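Local coordinates for 4-phosphoerythronate dehydrogenase (Lactobacillus jensenii, PDB 4PRK), which probably catalyses the NAD-dependent interconversion of pyruvate and D-lactate, as a member of the D-isomer-specific 2-hydroxyacid dehydrogenase family, at residues S11-V16 and L29-L34; K219-M224 and A242-A247. All blocks are in the same frame, centred on the assembly; numbering follows the deposited sequence.

Contact 1. Residues S11-V16 and L29-L34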
loop_
_atom_site.group_PDB
_atom_site.type_symbol
_atom_site.label_atom_id
_atom_site.label_comp_id
_atom_site.label_asym_id
_atom_site.label_seq_id
_atom_site.Cartn_x
_atom_site.Cartn_y
_atom_site.Cartn_z
ATOM N N SER A 11 21.920 -14.847 -19.947
ATOM C CA SER A 11 21.704 -13.797 -18.985
ATOM C C SER A 11 22.726 -13.984 -17.881
ATOM O O SER A 11 23.317 -13.001 -17.421
ATOM C CB SER A 11 20.227 -13.826 -18.460
ATOM O OG SER A 11 19.286 -13.495 -19.516
ATOM N N GLU A 12 22.965 -15.228 -17.443
ATOM C CA GLU A 12 23.975 -15.448 -16.424
ATOM C C GLU A 12 25.362 -14.929 -16.878
ATOM O O GLU A 12 26.065 -14.303 -16.092
ATOM C CB GLU A 12 24.045 -16.904 -16.017
ATOM C CG GLU A 12 22.947 -17.365 -15.065
ATOM C CD GLU A 12 23.008 -18.847 -14.757
ATOM O OE1 GLU A 12 23.093 -19.644 -15.683
ATOM O OE2 GLU A 12 22.988 -19.226 -13.591
ATOM N N ARG A 13 25.720 -15.142 -18.144
ATOM C CA ARG A 13 27.045 -14.726 -18.680
ATOM C C ARG A 13 27.288 -13.232 -18.528
ATOM O O ARG A 13 28.361 -12.765 -18.070
ATOM C CB ARG A 13 27.142 -15.086 -20.167
ATOM C CG ARG A 13 27.273 -16.583 -20.428
ATOM C CD ARG A 13 27.293 -16.926 -21.923
ATOM N NE ARG A 13 27.420 -18.373 -22.116
ATOM C CZ ARG A 13 28.554 -19.060 -21.976
ATOM N NH1 ARG A 13 29.680 -18.437 -21.635
ATOM N NH2 ARG A 13 28.571 -20.379 -22.155
ATOM N N LYS A 14 26.254 -12.501 -18.906
ATOM C CA LYS A 14 26.243 -11.074 -18.807
ATOM C C LYS A 14 26.530 -10.537 -17.450
ATOM O O LYS A 14 27.046 -9.462 -17.377
ATOM C CB LYS A 14 24.920 -10.519 -19.340
ATOM C CG LYS A 14 24.878 -10.607 -20.867
ATOM C CD LYS A 14 23.647 -9.946 -21.460
ATOM C CE LYS A 14 23.873 -9.429 -22.888
ATOM N NZ LYS A 14 23.944 -10.478 -23.927
ATOM N N LEU A 15 26.216 -11.234 -16.366
ATOM C CA LEU A 15 26.492 -10.689 -14.996
ATOM C C LEU A 15 27.869 -11.048 -14.493
ATOM O O LEU A 15 28.287 -10.598 -13.446
ATOM C CB LEU A 15 25.516 -11.246 -13.965
ATOM C CG LEU A 15 24.031 -11.055 -14.252
ATOM C CD1 LEU A 15 23.217 -11.753 -13.180
ATOM C CD2 LEU A 15 23.700 -9.568 -14.327
ATOM N N VAL A 16 28.555 -11.915 -15.202
ATOM C CA VAL A 16 29.703 -12.562 -14.609
ATOM C C VAL A 16 30.751 -11.609 -14.071
ATOM O O VAL A 16 31.286 -11.770 -12.979
ATOM C CB VAL A 16 30.371 -13.462 -15.638
ATOM C CG1 VAL A 16 31.804 -13.752 -15.218
ATOM C CG2 VAL A 16 29.566 -14.731 -15.749
ATOM N N LEU A 29 33.826 -20.346 -16.229
ATOM C CA LEU A 29 32.575 -20.768 -16.841
ATOM C C LEU A 29 32.751 -21.931 -17.720
ATOM O O LEU A 29 33.484 -21.828 -18.642
ATOM C CB LEU A 29 31.974 -19.666 -17.679
ATOM C CG LEU A 29 31.131 -18.754 -16.801
ATOM C CD1 LEU A 29 31.923 -18.103 -15.666
ATOM C CD2 LEU A 29 30.492 -17.735 -17.725
ATOM N N ILE A 30 32.033 -23.007 -17.465
ATOM C CA ILE A 30 31.964 -24.133 -18.404
ATOM C C ILE A 30 30.579 -24.229 -19.106
ATOM O O ILE A 30 29.512 -24.234 -18.438
ATOM C CB ILE A 30 32.290 -25.452 -17.685
ATOM C CG1 ILE A 30 33.654 -25.357 -16.960
ATOM C CG2 ILE A 30 32.255 -26.604 -18.679
ATOM C CD1 ILE A 30 33.573 -25.032 -15.475
ATOM N N ASP A 31 30.600 -24.320 -20.442
ATOM C CA ASP A 31 29.377 -24.245 -21.251
ATOM C C ASP A 31 28.418 -25.359 -20.920
ATOM O O ASP A 31 27.210 -25.149 -20.854
ATOM C CB ASP A 31 29.688 -24.305 -22.737
ATOM C CG ASP A 31 30.386 -23.086 -23.221
ATOM O OD1 ASP A 31 30.718 -22.205 -22.392
ATOM O OD2 ASP A 31 30.599 -22.990 -24.437
ATOM N N GLU A 32 28.960 -26.547 -20.695
ATOM C CA GLU A 32 28.133 -27.692 -20.404
ATOM C C GLU A 32 27.982 -27.963 -18.924
ATOM O O GLU A 32 28.776 -27.494 -18.082
ATOM C CB GLU A 32 28.659 -28.961 -21.120
ATOM C CG GLU A 32 27.907 -29.271 -22.406
ATOM C CD GLU A 32 26.425 -28.976 -22.257
ATOM O OE1 GLU A 32 25.972 -27.969 -22.846
ATOM O OE2 GLU A 32 25.735 -29.704 -21.496
ATOM N N SER A 33 27.001 -28.800 -18.637
ATOM C CA SER A 33 26.772 -29.301 -17.305
ATOM C C SER A 33 27.883 -30.252 -16.887
ATOM O O SER A 33 28.558 -30.860 -17.711
ATOM C CB SER A 33 25.421 -29.990 -17.233
ATOM O OG SER A 33 24.385 -29.043 -17.360
ATOM N N LEU A 34 28.072 -30.364 -15.587
ATOM C CA LEU A 34 29.133 -31.179 -15.066
ATOM C C LEU A 34 28.927 -32.606 -15.527
ATOM O O LEU A 34 27.824 -33.118 -15.519
ATOM C CB LEU A 34 29.115 -31.111 -13.544
ATOM C CG LEU A 34 30.001 -32.042 -12.728
ATOM C CD1 LEU A 34 31.443 -31.579 -12.796
ATOM C CD2 LEU A 34 29.515 -32.048 -11.294
#
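In the beta-alpha-beta unit of strand 2-6, helix 10-23 and strand 26-30, Arg13 of the helix reaches Leu29, near the end of the second strand, and Asp31 just beyond it, and Val16 packs on Leu29. The Arg13 chain is extended from CG to NE (chi2 177°), which carries its guanidinium across to the chain leaving the strand. There Arg13 NH2 donates to Asp31 OD1 at 2.8 Å, with an N-H...O angle of 158°, and forms a salt bridge. OD1 lies close to the guanidinium plane; the two flat groups are perpendicular, and NH2 reaches OD1 from 72° above the carboxylate plane. Only OD1 is bonded to the arginine across the contact: Asp31 OD2 is 4.0 Å from Arg13 NH2.

Strand 26-30 is, within this chain, the outermost strand on one side of a five-stranded parallel sheet, and the helix packs over it through a small apolar patch. Val16 CG2 approaches Leu29 CD2 at 3.7 Å and Leu29 CD1 at 4.1 Å, the two side chains lying alongside each other and running opposite ways. Leu29 CD2 also comes within 4.1 Å of Arg13 NH1, obliquely to the guanidinium. Both charged residues are exposed, so solvent probably competes for the bridge. Neighbouring positions on the helix have other partners: Glu12 forms a salt bridge with Arg76, and Ser11 OG hydrogen-bonds Asp137 OD1 of the second subunit.

Contact 2. Residues K219-M224 and A242-A247; sequences KQFAEM and AALIEA
Phe221 on helix 218-223 is the bump of this contact, and the hollow that takes it is built from Ala243, Leu244 and Ala247 of helix 241-250. The two helices are successive crossovers of the Rossmann-type parallel sheet: the first leads from strand 201-204 into strand 229-232, the second from there into strand 255-258. Their short axes come within 10.0 Å at an angle of 31°, consistent with neighbouring helices that run roughly the same way.

The nearest CA atoms, those of Phe221 and Ala247, are 6.6 Å apart, a spacing that the small alanine side chains permit. Ala243 and Ala247, one turn apart, present just a methyl each, while Leu244 beside them adds a longer wall. The Phe221 side chain starts with CG anti to its carbonyl carbon (chi1 -72°), and its base rests on one alanine: Phe221 CG is 3.8 Å from Ala247 CB. Further out, Phe221 CD2 lies 3.9 Å from Ala243 CB. The far end of the ring reaches the backbone itself, with Phe221 CZ 3.5 Å from Leu244 CA. Leu244 turns CG anti to its own N (chi1 168°), which brings a methyl alongside the ring, Phe221 CE1 to Leu244 CD1 being 3.8 Å.

Phe221 supplies more than half of the 170 Å² buried between the segments, and the interlock is van der Waals packing without polar bonds between them. Ile216 and Ile253 also touch the phenyl side chain, whereas Leu244 continues the apolar packing down to Ala256 and Leu258 of strand 255-258. How deeply the ring is inserted is clear from Phe221 CE2, which sits 3.6 Å from the amide nitrogen, Leu244 N.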
loop_
_atom_site.group_PDB
_atom_site.type_symbol
_atom_site.label_atom_id
_atom_site.label_comp_id
_atom_site.label_asym_id
_atom_site.label_seq_id
_atom_site.Cartn_x
_atom_site.Cartn_y
_atom_site.Cartn_z
ATOM N N LYS A 219 -14.352 -31.129 -11.518
ATOM C CA LYS A 219 -15.235 -30.795 -10.385
ATOM C C LYS A 219 -14.895 -29.377 -9.882
ATOM O O LYS A 219 -15.797 -28.585 -9.627
ATOM C CB LYS A 219 -15.122 -31.864 -9.279
ATOM C CG LYS A 219 -15.727 -31.504 -7.928
ATOM C CD LYS A 219 -17.248 -31.254 -7.995
ATOM C CE LYS A 219 -17.833 -30.844 -6.648
ATOM N NZ LYS A 219 -17.241 -31.665 -5.550
ATOM N N GLN A 220 -13.606 -29.013 -9.864
ATOM C CA GLN A 220 -13.212 -27.688 -9.345
ATOM C C GLN A 220 -13.592 -26.522 -10.290
ATOM O O GLN A 220 -14.095 -25.493 -9.848
ATOM C CB GLN A 220 -11.741 -27.696 -8.958
ATOM C CG GLN A 220 -11.415 -28.595 -7.771
ATOM C CD GLN A 220 -11.522 -30.085 -8.109
ATOM O OE1 GLN A 220 -11.330 -30.499 -9.252
ATOM N NE2 GLN A 220 -11.849 -30.886 -7.113
ATOM N N PHE A 221 -13.413 -26.697 -11.587
ATOM C CA PHE A 221 -13.948 -25.734 -12.567
ATOM C C PHE A 221 -15.457 -25.555 -12.423
ATOM O O PHE A 221 -16.008 -24.417 -12.457
ATOM C CB PHE A 221 -13.598 -26.176 -14.003
ATOM C CG PHE A 221 -12.098 -26.006 -14.362
ATOM C CD1 PHE A 221 -11.515 -24.734 -14.456
ATOM C CD2 PHE A 221 -11.272 -27.109 -14.514
ATOM C CE1 PHE A 221 -10.145 -24.588 -14.746
ATOM C CE2 PHE A 221 -9.903 -26.966 -14.799
ATOM C CZ PHE A 221 -9.333 -25.712 -14.930
ATOM N N ALA A 222 -16.165 -26.660 -12.224
ATOM C CA ALA A 222 -17.602 -26.523 -12.084
ATOM C C ALA A 222 -17.939 -25.664 -10.858
ATOM O O ALA A 222 -18.940 -24.988 -10.861
ATOM C CB ALA A 222 -18.264 -27.881 -11.975
ATOM N N GLU A 223 -17.109 -25.695 -9.825
ATOM C CA GLU A 223 -17.369 -24.928 -8.604
ATOM C C GLU A 223 -17.052 -23.434 -8.745
ATOM O O GLU A 223 -17.539 -22.641 -7.967
ATOM C CB GLU A 223 -16.577 -25.512 -7.429
ATOM C CG GLU A 223 -17.073 -26.895 -6.969
ATOM C CD GLU A 223 -16.116 -27.618 -6.010
ATOM O OE1 GLU A 223 -15.131 -28.234 -6.496
ATOM O OE2 GLU A 223 -16.361 -27.607 -4.770
ATOM N N MET A 224 -16.196 -23.053 -9.694
ATOM C CA MET A 224 -15.733 -21.673 -9.797
ATOM C C MET A 224 -16.811 -20.791 -10.409
ATOM O O MET A 224 -17.759 -21.286 -11.037
ATOM C CB MET A 224 -14.539 -21.598 -10.728
ATOM C CG MET A 224 -13.263 -22.144 -10.149
ATOM S SD MET A 224 -12.059 -22.282 -11.470
ATOM C CE MET A 224 -11.069 -23.611 -10.810
ATOM N N ALA A 242 -7.083 -30.842 -19.980
ATOM C CA ALA A 242 -8.300 -31.210 -20.709
ATOM C C ALA A 242 -9.492 -30.503 -20.099
ATOM O O ALA A 242 -10.310 -29.891 -20.809
ATOM C CB ALA A 242 -8.507 -32.747 -20.642
ATOM N N ALA A 243 -9.609 -30.612 -18.775
ATOM C CA ALA A 243 -10.746 -29.992 -18.047
ATOM C C ALA A 243 -10.678 -28.487 -18.145
ATOM O O ALA A 243 -11.729 -27.851 -18.178
ATOM C CB ALA A 243 -10.775 -30.382 -16.579
ATOM N N LEU A 244 -9.452 -27.941 -18.200
ATOM C CA LEU A 244 -9.243 -26.499 -18.354
ATOM C C LEU A 244 -9.790 -26.043 -19.719
ATOM O O LEU A 244 -10.601 -25.107 -19.815
ATOM C CB LEU A 244 -7.743 -26.158 -18.186
ATOM C CG LEU A 244 -7.299 -24.739 -18.593
ATOM C CD1 LEU A 244 -8.085 -23.707 -17.840
ATOM C CD2 LEU A 244 -5.826 -24.449 -18.386
ATOM N N ILE A 245 -9.365 -26.744 -20.769
ATOM C CA ILE A 245 -9.750 -26.428 -22.139
ATOM C C ILE A 245 -11.278 -26.477 -22.322
ATOM O O ILE A 245 -11.895 -25.570 -22.856
ATOM C CB ILE A 245 -9.038 -27.414 -23.096
ATOM C CG1 ILE A 245 -7.576 -26.999 -23.256
ATOM C CG2 ILE A 245 -9.692 -27.410 -24.444
ATOM C CD1 ILE A 245 -6.740 -27.918 -24.103
ATOM N N GLU A 246 -11.865 -27.561 -21.848
ATOM C CA GLU A 246 -13.293 -27.741 -21.856
ATOM C C GLU A 246 -14.037 -26.629 -21.111
ATOM O O GLU A 246 -15.021 -26.066 -21.582
ATOM C CB GLU A 246 -13.546 -29.079 -21.192
ATOM C CG GLU A 246 -14.974 -29.517 -21.251
ATOM C CD GLU A 246 -15.154 -30.958 -20.791
ATOM O OE1 GLU A 246 -14.159 -31.741 -20.849
ATOM O OE2 GLU A 246 -16.299 -31.291 -20.396
ATOM N N ALA A 247 -13.575 -26.341 -19.911
ATOM C CA ALA A 247 -14.167 -25.280 -19.118
ATOM C C ALA A 247 -14.165 -23.948 -19.883
ATOM O O ALA A 247 -15.159 -23.242 -19.879
ATOM C CB ALA A 247 -13.400 -25.131 -17.804
#

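Contacts 1 and 2 belong to different parallel sheets and lie on opposite sides of the chain's centre: their centres are about 42 Å apart and their nearest atoms about 27 Å, so neither can touch the other. Contact 1 is a surface contact joining helix 10-23 to strand 26-30 and the chain just after it; contact 2 is buried, between two helices packed beside the seven-stranded sheet of the NAD-binding domain. The family suggests an active site in the cleft between two such domains, and neither contact is identified as part of it. Segment 11-16 also meets a second subunit, through Ser11 and Lys14, whereas the segments of contact 2 meet no other chain of the assembly.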